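Local structure of peroxisomal acyl-CoA oxidase 1A (Solanum lycopersicum, 2FON) at residues D345-Q350 with A610-L615; A360-F365 with S552-K557; G22-A27 with G638-N643. The protein probably catalyses the FAD-dependent oxidation of acyl-CoA thioesters in the peroxisomal beta-oxidation of fatty acids. All blocks are in the same frame, centred on the assembly; numbering follows the deposited sequence.

Contact 1. Residues D345-Q350 with A610-L615; sequences DYKTQQ and ALYSQL. With FAD (flavin-adenine dinucleotide), chain D.
The ammonium group of Lys347 reaches across to Ser613, NZ donating to OG at 2.7 Å. The same NZ gives a second hydrogen bond, 3.1 Å long, to OE1 of Gln350, meeting that oxygen in the carbonyl plane, so the lysine couples its own helix to residues 610-615. A bend at chi2 (62°) lays CD of Lys347 beside the edge of the Tyr612 ring, 4.0 Å from CD1, and a second at chi3 (63°) turns the chain end toward Ser613. Gln350 runs past this tyrosine in the opposite direction; its OE1 lies 3.4 Å from Tyr612 CB, while its backbone O lies over one face of the ring, toward the rim. NE2 of Gln350 is held by Ile344 O, and the tyrosine hydroxyl by Asn351. With an alanine in place of Lys347, Ser613 OG and Gln350 OE1 would probably lose their shared donor and the ring edge its aliphatic neighbour. Tyr346, Thr348 and Gln349 line the FAD pocket, Tyr346 CE1 lying 3.4 Å from adenine C6A and Gln349 OE1 close to ribose O3B. The start of helix 347-380 thus lies between the cofactor and the end of helix 598-615, with helix 567-585 packed against Tyr612 and Leu615 and the second subunit against Lys347 and Thr348.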
loop_
_atom_site.group_PDB
_atom_site.type_symbol
_atom_site.label_atom_id
_atom_site.label_comp_id
_atom_site.label_asym_id
_atom_site.label_seq_id
_atom_site.Cartn_x
_atom_site.Cartn_y
_atom_site.Cartn_z
ATOM N N ASP B 345 -16.953 -2.179 16.738
ATOM C CA ASP B 345 -18.307 -2.739 16.732
ATOM C C ASP B 345 -18.941 -2.687 15.356
ATOM O O ASP B 345 -19.949 -3.302 15.155
ATOM C CB ASP B 345 -19.253 -2.047 17.729
ATOM C CG ASP B 345 -18.917 -2.341 19.206
ATOM O OD1 ASP B 345 -19.460 -1.594 20.068
ATOM O OD2 ASP B 345 -18.121 -3.279 19.515
ATOM N N TYR B 346 -18.381 -1.919 14.422
ATOM C CA TYR B 346 -18.992 -1.767 13.077
ATOM C C TYR B 346 -18.689 -2.922 12.152
ATOM O O TYR B 346 -17.602 -3.478 12.178
ATOM C CB TYR B 346 -18.559 -0.465 12.394
ATOM C CG TYR B 346 -19.040 0.745 13.098
ATOM C CD1 TYR B 346 -18.233 1.892 13.174
ATOM C CD2 TYR B 346 -20.292 0.757 13.706
ATOM C CE1 TYR B 346 -18.697 3.069 13.864
ATOM C CE2 TYR B 346 -20.752 1.869 14.381
ATOM C CZ TYR B 346 -19.961 3.039 14.471
ATOM O OH TYR B 346 -20.431 4.147 15.148
ATOM N N LYS B 347 -19.634 -3.252 11.295
ATOM C CA LYS B 347 -19.521 -4.451 10.479
ATOM C C LYS B 347 -18.556 -4.203 9.279
ATOM O O LYS B 347 -17.986 -5.134 8.701
ATOM C CB LYS B 347 -20.950 -4.934 10.126
ATOM C CG LYS B 347 -21.194 -6.426 9.693
ATOM C CD LYS B 347 -20.859 -7.515 10.723
ATOM C CE LYS B 347 -21.694 -7.433 11.976
ATOM N NZ LYS B 347 -21.374 -8.571 12.900
ATOM N N THR B 348 -18.318 -2.945 8.949
ATOM C CA THR B 348 -17.367 -2.629 7.897
ATOM C C THR B 348 -15.952 -2.673 8.396
ATOM O O THR B 348 -15.047 -3.143 7.671
ATOM C CB THR B 348 -17.598 -1.274 7.265
ATOM O OG1 THR B 348 -17.833 -0.296 8.273
ATOM C CG2 THR B 348 -18.794 -1.320 6.350
ATOM N N GLN B 349 -15.741 -2.176 9.615
ATOM C CA GLN B 349 -14.482 -2.365 10.290
ATOM C C GLN B 349 -14.242 -3.851 10.451
ATOM O O GLN B 349 -13.219 -4.365 10.047
ATOM C CB GLN B 349 -14.466 -1.682 11.638
ATOM C CG GLN B 349 -13.062 -1.544 12.194
ATOM C CD GLN B 349 -12.378 -0.324 11.714
ATOM O OE1 GLN B 349 -12.923 0.396 10.873
ATOM N NE2 GLN B 349 -11.192 -0.032 12.266
ATOM N N GLN B 350 -15.203 -4.575 10.975
ATOM C CA GLN B 350 -15.081 -6.042 10.964
ATOM C C GLN B 350 -14.717 -6.703 9.619
ATOM O O GLN B 350 -13.740 -7.452 9.539
ATOM C CB GLN B 350 -16.292 -6.668 11.598
ATOM C CG GLN B 350 -16.325 -6.366 13.075
ATOM C CD GLN B 350 -17.691 -6.602 13.620
ATOM O OE1 GLN B 350 -18.474 -7.399 13.054
ATOM N NE2 GLN B 350 -18.024 -5.902 14.724
ATOM N N ALA B 610 -22.465 -13.671 10.545
ATOM C CA ALA B 610 -22.583 -14.386 11.823
ATOM C C ALA B 610 -21.213 -14.555 12.491
ATOM O O ALA B 610 -21.059 -14.279 13.686
ATOM C CB ALA B 610 -23.265 -15.749 11.617
ATOM N N LEU B 611 -20.213 -14.962 11.706
ATOM C CA LEU B 611 -18.907 -15.258 12.268
ATOM C C LEU B 611 -18.236 -14.008 12.840
ATOM O O LEU B 611 -17.669 -14.047 13.930
ATOM C CB LEU B 611 -18.019 -15.984 11.271
ATOM C CG LEU B 611 -18.376 -17.440 10.982
ATOM C CD1 LEU B 611 -17.421 -17.987 9.936
ATOM C CD2 LEU B 611 -18.388 -18.336 12.229
ATOM N N TYR B 612 -18.329 -12.896 12.114
ATOM C CA TYR B 612 -17.866 -11.621 12.611
ATOM C C TYR B 612 -18.490 -11.341 13.999
ATOM O O TYR B 612 -17.790 -11.001 14.940
ATOM C CB TYR B 612 -18.185 -10.495 11.607
ATOM C CG TYR B 612 -17.439 -10.478 10.279
ATOM C CD1 TYR B 612 -18.008 -9.875 9.179
ATOM C CD2 TYR B 612 -16.179 -11.031 10.125
ATOM C CE1 TYR B 612 -17.371 -9.817 7.939
ATOM C CE2 TYR B 612 -15.516 -10.998 8.878
ATOM C CZ TYR B 612 -16.143 -10.384 7.778
ATOM O OH TYR B 612 -15.542 -10.290 6.524
ATOM N N SER B 613 -19.796 -11.505 14.129
ATOM C CA SER B 613 -20.473 -11.226 15.409
ATOM C C SER B 613 -19.971 -12.074 16.563
ATOM O O SER B 613 -19.947 -11.607 17.686
ATOM C CB SER B 613 -21.978 -11.424 15.303
ATOM O OG SER B 613 -22.537 -10.395 14.524
ATOM N N GLN B 614 -19.595 -13.325 16.290
ATOM C CA GLN B 614 -19.034 -14.159 17.345
ATOM C C GLN B 614 -17.565 -13.839 17.582
ATOM O O GLN B 614 -17.134 -13.781 18.717
ATOM C CB GLN B 614 -19.282 -15.662 17.144
ATOM C CG GLN B 614 -19.759 -16.090 15.760
ATOM C CD GLN B 614 -20.440 -17.492 15.755
ATOM O OE1 GLN B 614 -19.825 -18.533 16.118
ATOM N NE2 GLN B 614 -21.698 -17.517 15.326
ATOM N N LEU B 615 -16.787 -13.603 16.538
ATOM C CA LEU B 615 -15.410 -13.217 16.769
ATOM C C LEU B 615 -15.380 -12.003 17.680
ATOM O O LEU B 615 -14.732 -12.076 18.710
ATOM C CB LEU B 615 -14.631 -12.944 15.475
ATOM C CG LEU B 615 -13.106 -12.930 15.693
ATOM C CD1 LEU B 615 -12.579 -14.273 16.072
ATOM C CD2 LEU B 615 -12.380 -12.550 14.477
HETATM P PA FAD D . -12.127 7.795 12.130
HETATM O O1A FAD D . -13.480 8.295 11.700
HETATM O O2A FAD D . -11.835 7.844 13.632
HETATM O O5B FAD D . -12.087 6.346 11.537
HETATM C C5B FAD D . -11.222 5.391 12.103
HETATM C C4B FAD D . -11.786 4.104 11.517
HETATM O O4B FAD D . -13.121 3.962 11.967
HETATM C C3B FAD D . -11.839 4.109 9.989
HETATM O O3B FAD D . -11.579 2.809 9.613
HETATM C C2B FAD D . -13.285 4.324 9.682
HETATM O O2B FAD D . -13.653 3.723 8.483
HETATM C C1B FAD D . -13.947 3.666 10.882
HETATM N N9A FAD D . -15.231 4.325 11.083
HETATM C C8A FAD D . -15.439 5.526 11.698
HETATM N N7A FAD D . -16.774 5.762 11.642
HETATM C C5A FAD D . -17.402 4.729 11.027
HETATM C C6A FAD D . -18.740 4.453 10.730
HETATM N N6A FAD D . -19.678 5.333 11.063
HETATM N N1A FAD D . -19.078 3.287 10.073
HETATM C C2A FAD D . -18.113 2.372 9.717
HETATM N N3A FAD D . -16.802 2.640 10.026
HETATM C C4A FAD D . -16.442 3.807 10.658
HETATM N N1 FAD D . -8.379 18.117 9.585
HETATM C C2 FAD D . -8.594 19.492 9.610
HETATM O O2 FAD D . -9.573 20.014 10.204
HETATM N N3 FAD D . -7.731 20.287 8.886
HETATM C C4 FAD D . -6.681 19.744 8.201
HETATM O O4 FAD D . -5.917 20.506 7.607
HETATM C C4X FAD D . -6.471 18.375 8.202
HETATM N N5 FAD D . -5.377 17.820 7.539
HETATM C C5X FAD D . -5.097 16.490 7.575
HETATM C C6 FAD D . -3.985 16.068 6.908
HETATM C C7 FAD D . -3.674 14.722 6.894
HETATM C C7M FAD D . -2.434 14.312 6.128
HETATM C C8 FAD D . -4.533 13.799 7.573
HETATM C C8M FAD D . -4.257 12.327 7.622
HETATM C C9 FAD D . -5.650 14.261 8.247
HETATM C C9A FAD D . -5.941 15.638 8.275
HETATM N N10 FAD D . -7.071 16.188 8.955
HETATM C C10 FAD D . -7.322 17.555 8.905
HETATM C "C1'" FAD D . -8.083 15.336 9.687
HETATM C "C2'" FAD D . -8.727 14.592 8.523
HETATM O "O2'" FAD D . -9.346 15.453 7.643
HETATM C "C3'" FAD D . -9.859 13.653 8.785
HETATM O "O3'" FAD D . -11.023 14.348 9.175
HETATM C "C4'" FAD D . -9.550 12.554 9.754
HETATM O "O4'" FAD D . -8.297 11.972 9.421
HETATM C "C5'" FAD D . -10.738 11.592 9.623
HETATM O "O5'" FAD D . -10.276 10.323 9.975
HETATM P P FAD D . -10.277 9.847 11.490
HETATM O O1P FAD D . -8.860 9.996 12.004
HETATM O O2P FAD D . -11.374 10.669 12.184
HETATM O O3P FAD D . -10.843 8.343 11.317
#

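Contact 2. Residues A360-F365 with S552-K557; sequences AYAFRF and SKYIEK
Phe365 turns its ring edge into the face of Tyr554 in a T-shaped stack, with centroids 5.3 Å apart and planes at 90°. The tightly packed part centres on this pair. The edge carbon CE1 of Phe365 lies 3.9 Å from Tyr554 CZ, and CD1 stands over the centre of the tyrosine ring. Swinging CG away from its own backbone N (chi1 -157°) brings the Tyr554 ring in alongside Ala362, whose CB meets the ring edge at CD1, 3.5 Å away. The small side chain of Ala362 is consistent with the close backbones, the CA atoms of Ala362 and Tyr554 being 6.1 Å apart. Lys557 closes over a face of Phe365, its CG making a CH-pi contact 4.0 Å from the ring centroid, while NZ goes on to a salt bridge with Glu368. Tyr554 OH makes a weak hydrogen bond to Leu571 O.

The looser side begins at Lys553, which starts out toward the other helix but carries its amine away to a salt bridge with the exposed Glu556, its hydrogen bonds weak, and a cation-pi contact with Trp369. The axes of segments 360-365 and 552-557, on helices 347-380 and 535-558, cross at 81° and come within 9.1 Å; helix 567-585 packs against Tyr361 and Tyr554, helix 37-45 against Tyr361 and Phe365, and helix 499-521 against Ser552 and Ile555.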
loop_
_atom_site.group_PDB
_atom_site.type_symbol
_atom_site.label_atom_id
_atom_site.label_comp_id
_atom_site.label_asym_id
_atom_site.label_seq_id
_atom_site.Cartn_x
_atom_site.Cartn_y
_atom_site.Cartn_z
ATOM N N ALA B 360 -3.753 -14.254 9.777
ATOM C CA ALA B 360 -2.548 -14.426 10.575
ATOM C C ALA B 360 -2.532 -15.808 11.190
ATOM O O ALA B 360 -1.469 -16.467 11.243
ATOM C CB ALA B 360 -2.476 -13.388 11.657
ATOM N N TYR B 361 -3.700 -16.267 11.680
ATOM C CA TYR B 361 -3.769 -17.648 12.180
ATOM C C TYR B 361 -3.647 -18.647 10.996
ATOM O O TYR B 361 -2.892 -19.612 11.082
ATOM C CB TYR B 361 -4.982 -17.859 13.058
ATOM C CG TYR B 361 -4.874 -17.326 14.482
ATOM C CD1 TYR B 361 -5.046 -15.985 14.773
ATOM C CD2 TYR B 361 -4.625 -18.184 15.543
ATOM C CE1 TYR B 361 -4.937 -15.487 16.090
ATOM C CE2 TYR B 361 -4.533 -17.720 16.879
ATOM C CZ TYR B 361 -4.694 -16.362 17.135
ATOM O OH TYR B 361 -4.603 -15.915 18.447
ATOM N N ALA B 362 -4.297 -18.380 9.859
ATOM C CA ALA B 362 -4.161 -19.312 8.723
ATOM C C ALA B 362 -2.713 -19.460 8.291
ATOM O O ALA B 362 -2.211 -20.585 8.248
ATOM C CB ALA B 362 -5.068 -18.950 7.539
ATOM N N PHE B 363 -2.040 -18.341 7.988
ATOM C CA PHE B 363 -0.618 -18.339 7.602
ATOM C C PHE B 363 0.242 -18.862 8.752
ATOM O O PHE B 363 1.233 -19.525 8.529
ATOM C CB PHE B 363 -0.132 -16.936 7.177
ATOM C CG PHE B 363 -0.916 -16.312 6.010
ATOM C CD1 PHE B 363 -0.711 -14.981 5.665
ATOM C CD2 PHE B 363 -1.823 -17.049 5.273
ATOM C CE1 PHE B 363 -1.442 -14.397 4.600
ATOM C CE2 PHE B 363 -2.529 -16.512 4.219
ATOM C CZ PHE B 363 -2.359 -15.182 3.884
ATOM N N ARG B 364 -0.151 -18.642 9.997
ATOM C CA ARG B 364 0.598 -19.341 11.058
ATOM C C ARG B 364 0.644 -20.850 10.900
ATOM O O ARG B 364 1.671 -21.469 11.174
ATOM C CB ARG B 364 0.118 -19.042 12.465
ATOM C CG ARG B 364 1.198 -19.387 13.443
ATOM C CD ARG B 364 2.384 -18.561 13.239
ATOM N NE ARG B 364 3.308 -18.670 14.355
ATOM C CZ ARG B 364 4.106 -17.686 14.776
ATOM N NH1 ARG B 364 4.063 -16.497 14.194
ATOM N NH2 ARG B 364 4.922 -17.869 15.819
ATOM N N PHE B 365 -0.470 -21.425 10.445
ATOM C CA PHE B 365 -0.638 -22.864 10.410
ATOM C C PHE B 365 -0.109 -23.444 9.146
ATOM O O PHE B 365 0.511 -24.507 9.160
ATOM C CB PHE B 365 -2.092 -23.222 10.649
ATOM C CG PHE B 365 -2.597 -22.788 12.027
ATOM C CD1 PHE B 365 -3.941 -22.402 12.216
ATOM C CD2 PHE B 365 -1.729 -22.755 13.111
ATOM C CE1 PHE B 365 -4.397 -22.026 13.441
ATOM C CE2 PHE B 365 -2.181 -22.388 14.358
ATOM C CZ PHE B 365 -3.522 -22.033 14.540
ATOM N N SER B 552 -7.077 -25.939 3.205
ATOM C CA SER B 552 -7.067 -27.353 3.538
ATOM C C SER B 552 -6.103 -27.706 4.679
ATOM O O SER B 552 -6.245 -28.772 5.303
ATOM C CB SER B 552 -6.749 -28.191 2.320
ATOM O OG SER B 552 -5.362 -28.215 2.169
ATOM N N LYS B 553 -5.129 -26.828 4.938
ATOM C CA LYS B 553 -4.155 -27.091 6.001
ATOM C C LYS B 553 -4.686 -26.582 7.333
ATOM O O LYS B 553 -4.389 -27.094 8.411
ATOM C CB LYS B 553 -2.802 -26.460 5.675
ATOM C CG LYS B 553 -2.173 -27.049 4.435
ATOM C CD LYS B 553 -1.841 -28.490 4.652
ATOM C CE LYS B 553 -1.595 -29.264 3.370
ATOM N NZ LYS B 553 -1.713 -30.790 3.683
ATOM N N TYR B 554 -5.498 -25.547 7.237
ATOM C CA TYR B 554 -6.186 -25.025 8.381
ATOM C C TYR B 554 -7.167 -26.114 8.875
ATOM O O TYR B 554 -7.304 -26.361 10.096
ATOM C CB TYR B 554 -6.886 -23.702 8.000
ATOM C CG TYR B 554 -7.160 -22.815 9.192
ATOM C CD1 TYR B 554 -6.915 -21.450 9.167
ATOM C CD2 TYR B 554 -7.665 -23.368 10.373
ATOM C CE1 TYR B 554 -7.189 -20.653 10.300
ATOM C CE2 TYR B 554 -7.931 -22.597 11.479
ATOM C CZ TYR B 554 -7.691 -21.261 11.453
ATOM O OH TYR B 554 -7.987 -20.605 12.610
ATOM N N ILE B 555 -7.835 -26.774 7.927
ATOM C CA ILE B 555 -8.789 -27.788 8.310
ATOM C C ILE B 555 -8.025 -28.950 8.916
ATOM O O ILE B 555 -8.499 -29.559 9.885
ATOM C CB ILE B 555 -9.717 -28.243 7.122
ATOM C CG1 ILE B 555 -10.583 -27.068 6.601
ATOM C CG2 ILE B 555 -10.571 -29.456 7.522
ATOM C CD1 ILE B 555 -11.377 -27.390 5.329
ATOM N N GLU B 556 -6.844 -29.241 8.378
ATOM C CA GLU B 556 -6.073 -30.387 8.840
ATOM C C GLU B 556 -5.613 -30.186 10.276
ATOM O O GLU B 556 -5.610 -31.118 11.101
ATOM C CB GLU B 556 -4.880 -30.610 7.939
ATOM C CG GLU B 556 -5.122 -31.606 6.828
ATOM C CD GLU B 556 -3.827 -32.016 6.096
ATOM O OE1 GLU B 556 -2.685 -31.774 6.606
ATOM O OE2 GLU B 556 -3.963 -32.586 4.985
ATOM N N LYS B 557 -5.225 -28.935 10.542
ATOM C CA LYS B 557 -4.832 -28.441 11.858
ATOM C C LYS B 557 -5.969 -28.626 12.899
ATOM O O LYS B 557 -5.729 -29.068 14.038
ATOM C CB LYS B 557 -4.443 -26.991 11.703
ATOM C CG LYS B 557 -4.036 -26.289 12.951
ATOM C CD LYS B 557 -2.994 -27.065 13.713
ATOM C CE LYS B 557 -2.724 -26.397 15.031
ATOM N NZ LYS B 557 -1.412 -26.861 15.494
#

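Contact 3. Residues G22-A27 with G638-N643; sequences GVDYLA and GRYDGN
Tyr25 and Asn643 lie side by side and point the same way, ring and amide planes 34° apart, with CE1 of the tyrosine 3.8 Å from OD1 of the asparagine. The backbone O of Asp641 sits at the edge of the Tyr25 ring, in its plane, near CD1. That same oxygen accepts a weak, bent hydrogen bond of 3.1 Å from Tyr25 N, the one polar bond joining the two segments.

On the other flank, Asp24 crosses Tyr640 at a slant, carboxylate and ring planes 47° apart, with OD2 4.0 Å from CE2. Arg30 links this pair, making a salt bridge to Asp24 and a cation-pi contact with Tyr640. Leu26 sends CD1 onto the backbone of residues 640-642, where Gly642, having no side chain, leaves room for it; helix 297-328 backs the leucine.

The surface offered by residues 638-643 is shaped from within. Asp641, with CG set between its N and carbonyl carbon (chi1 65°), receives Arg639 side-on: NE to OD1 and NH2 to OD2, both at 2.8 Å. OD1 takes a further bond of 3.2 Å from Asn643 N, arriving from above the carboxylate plane. Residues Arg639 to Gly642 form a type I beta turn, overlapped by an Asx turn at Asp641 and accompanied by the bidentate salt bridge, a compact non-regular loop against which the N-terminal segment docks just before helix 27-31.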
loop_
_atom_site.group_PDB
_atom_site.type_symbol
_atom_site.label_atom_id
_atom_site.label_comp_id
_atom_site.label_asym_id
_atom_site.label_seq_id
_atom_site.Cartn_x
_atom_site.Cartn_y
_atom_site.Cartn_z
ATOM N N GLY B 22 -1.306 3.268 36.502
ATOM C CA GLY B 22 -1.704 3.030 35.091
ATOM C C GLY B 22 -2.830 2.017 34.966
ATOM O O GLY B 22 -2.635 0.821 35.169
ATOM N N VAL B 23 -4.019 2.491 34.624
ATOM C CA VAL B 23 -5.127 1.581 34.351
ATOM C C VAL B 23 -4.909 0.799 33.031
ATOM O O VAL B 23 -4.105 1.206 32.198
ATOM C CB VAL B 23 -6.500 2.344 34.388
ATOM C CG1 VAL B 23 -6.462 3.539 35.407
ATOM C CG2 VAL B 23 -6.889 2.851 33.040
ATOM N N ASP B 24 -5.588 -0.335 32.869
ATOM C CA ASP B 24 -5.691 -0.989 31.582
ATOM C C ASP B 24 -7.029 -0.599 30.988
ATOM O O ASP B 24 -8.031 -1.193 31.290
ATOM C CB ASP B 24 -5.582 -2.524 31.729
ATOM C CG ASP B 24 -5.892 -3.337 30.379
ATOM O OD1 ASP B 24 -6.238 -2.739 29.316
ATOM O OD2 ASP B 24 -5.800 -4.609 30.392
ATOM N N TYR B 25 -7.036 0.381 30.111
ATOM C CA TYR B 25 -8.245 0.736 29.365
ATOM C C TYR B 25 -8.807 -0.337 28.443
ATOM O O TYR B 25 -9.733 -0.052 27.689
ATOM C CB TYR B 25 -7.999 2.004 28.545
ATOM C CG TYR B 25 -7.616 3.130 29.429
ATOM C CD1 TYR B 25 -6.264 3.417 29.671
ATOM C CD2 TYR B 25 -8.595 3.883 30.081
ATOM C CE1 TYR B 25 -5.897 4.449 30.514
ATOM C CE2 TYR B 25 -8.236 4.919 30.940
ATOM C CZ TYR B 25 -6.892 5.189 31.143
ATOM O OH TYR B 25 -6.533 6.185 31.989
ATOM N N LEU B 26 -8.254 -1.544 28.476
ATOM C CA LEU B 26 -8.805 -2.644 27.664
ATOM C C LEU B 26 -9.133 -3.864 28.535
ATOM O O LEU B 26 -9.402 -4.973 28.012
ATOM C CB LEU B 26 -7.855 -3.057 26.532
ATOM C CG LEU B 26 -7.541 -2.115 25.356
ATOM C CD1 LEU B 26 -6.074 -2.302 24.870
ATOM C CD2 LEU B 26 -8.522 -2.327 24.231
ATOM N N ALA B 27 -9.116 -3.644 29.857
ATOM C CA ALA B 27 -9.440 -4.688 30.813
ATOM C C ALA B 27 -10.869 -5.237 30.574
ATOM O O ALA B 27 -11.103 -6.445 30.694
ATOM C CB ALA B 27 -9.252 -4.182 32.214
ATOM N N GLY B 638 -1.257 0.794 19.543
ATOM C CA GLY B 638 -1.507 -0.576 19.905
ATOM C C GLY B 638 -0.913 -0.869 21.249
ATOM O O GLY B 638 -0.645 -2.015 21.566
ATOM N N ARG B 639 -0.642 0.155 22.036
ATOM C CA ARG B 639 -0.206 -0.113 23.414
ATOM C C ARG B 639 -1.151 -1.105 24.068
ATOM O O ARG B 639 -2.368 -0.929 23.978
ATOM C CB ARG B 639 -0.256 1.148 24.265
ATOM C CG ARG B 639 0.899 2.065 24.080
ATOM C CD ARG B 639 0.571 3.349 24.778
ATOM N NE ARG B 639 0.519 3.055 26.182
ATOM C CZ ARG B 639 1.586 2.944 26.961
ATOM N NH1 ARG B 639 2.800 3.157 26.449
ATOM N NH2 ARG B 639 1.413 2.635 28.262
ATOM N N TYR B 640 -0.585 -2.130 24.702
ATOM C CA TYR B 640 -1.319 -3.056 25.537
ATOM C C TYR B 640 -2.390 -2.397 26.445
ATOM O O TYR B 640 -3.543 -2.839 26.459
ATOM C CB TYR B 640 -0.336 -3.865 26.415
ATOM C CG TYR B 640 -0.992 -4.985 27.182
ATOM C CD1 TYR B 640 -1.019 -6.280 26.671
ATOM C CD2 TYR B 640 -1.642 -4.738 28.403
ATOM C CE1 TYR B 640 -1.638 -7.331 27.395
ATOM C CE2 TYR B 640 -2.240 -5.764 29.094
ATOM C CZ TYR B 640 -2.244 -7.059 28.576
ATOM O OH TYR B 640 -2.883 -8.083 29.271
ATOM N N ASP B 641 -2.024 -1.358 27.197
ATOM C CA ASP B 641 -2.973 -0.737 28.121
ATOM C C ASP B 641 -3.962 0.211 27.469
ATOM O O ASP B 641 -4.647 0.922 28.161
ATOM C CB ASP B 641 -2.257 -0.011 29.289
ATOM C CG ASP B 641 -1.417 1.177 28.826
ATOM O OD1 ASP B 641 -1.334 1.435 27.603
ATOM O OD2 ASP B 641 -0.805 1.836 29.695
ATOM N N GLY B 642 -4.052 0.237 26.162
ATOM C CA GLY B 642 -4.933 1.190 25.486
ATOM C C GLY B 642 -4.841 2.663 25.834
ATOM O O GLY B 642 -5.751 3.386 25.540
ATOM N N ASN B 643 -3.772 3.132 26.461
ATOM C CA ASN B 643 -3.677 4.537 26.788
ATOM C C ASN B 643 -3.126 5.349 25.642
ATOM O O ASN B 643 -1.987 5.830 25.702
ATOM C CB ASN B 643 -2.780 4.751 27.972
ATOM C CG ASN B 643 -2.974 6.138 28.614
ATOM O OD1 ASN B 643 -3.960 6.854 28.315
ATOM N ND2 ASN B 643 -2.040 6.515 29.514
#

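How the contacts relate
Contacts 1 and 2 are buried helix packings that share helix 347-380: its first turn meets helix 598-615 beside FAD, and a stretch further along crosses helix 535-558, with about 21 Å between the two centres. Contact 3 is only partly buried, joins two loops from near the opposite ends of the chain, and its centre lies about 22 Å from that of contact 1 and 30 Å from that of contact 2. The chemistry follows the setting. At the cofactor side the junction is polar, tied by a lysine; deeper in the helical domain aromatic and aliphatic groups do the work; among the partly exposed loops, turns and salt bridges within or beside the segments dominate.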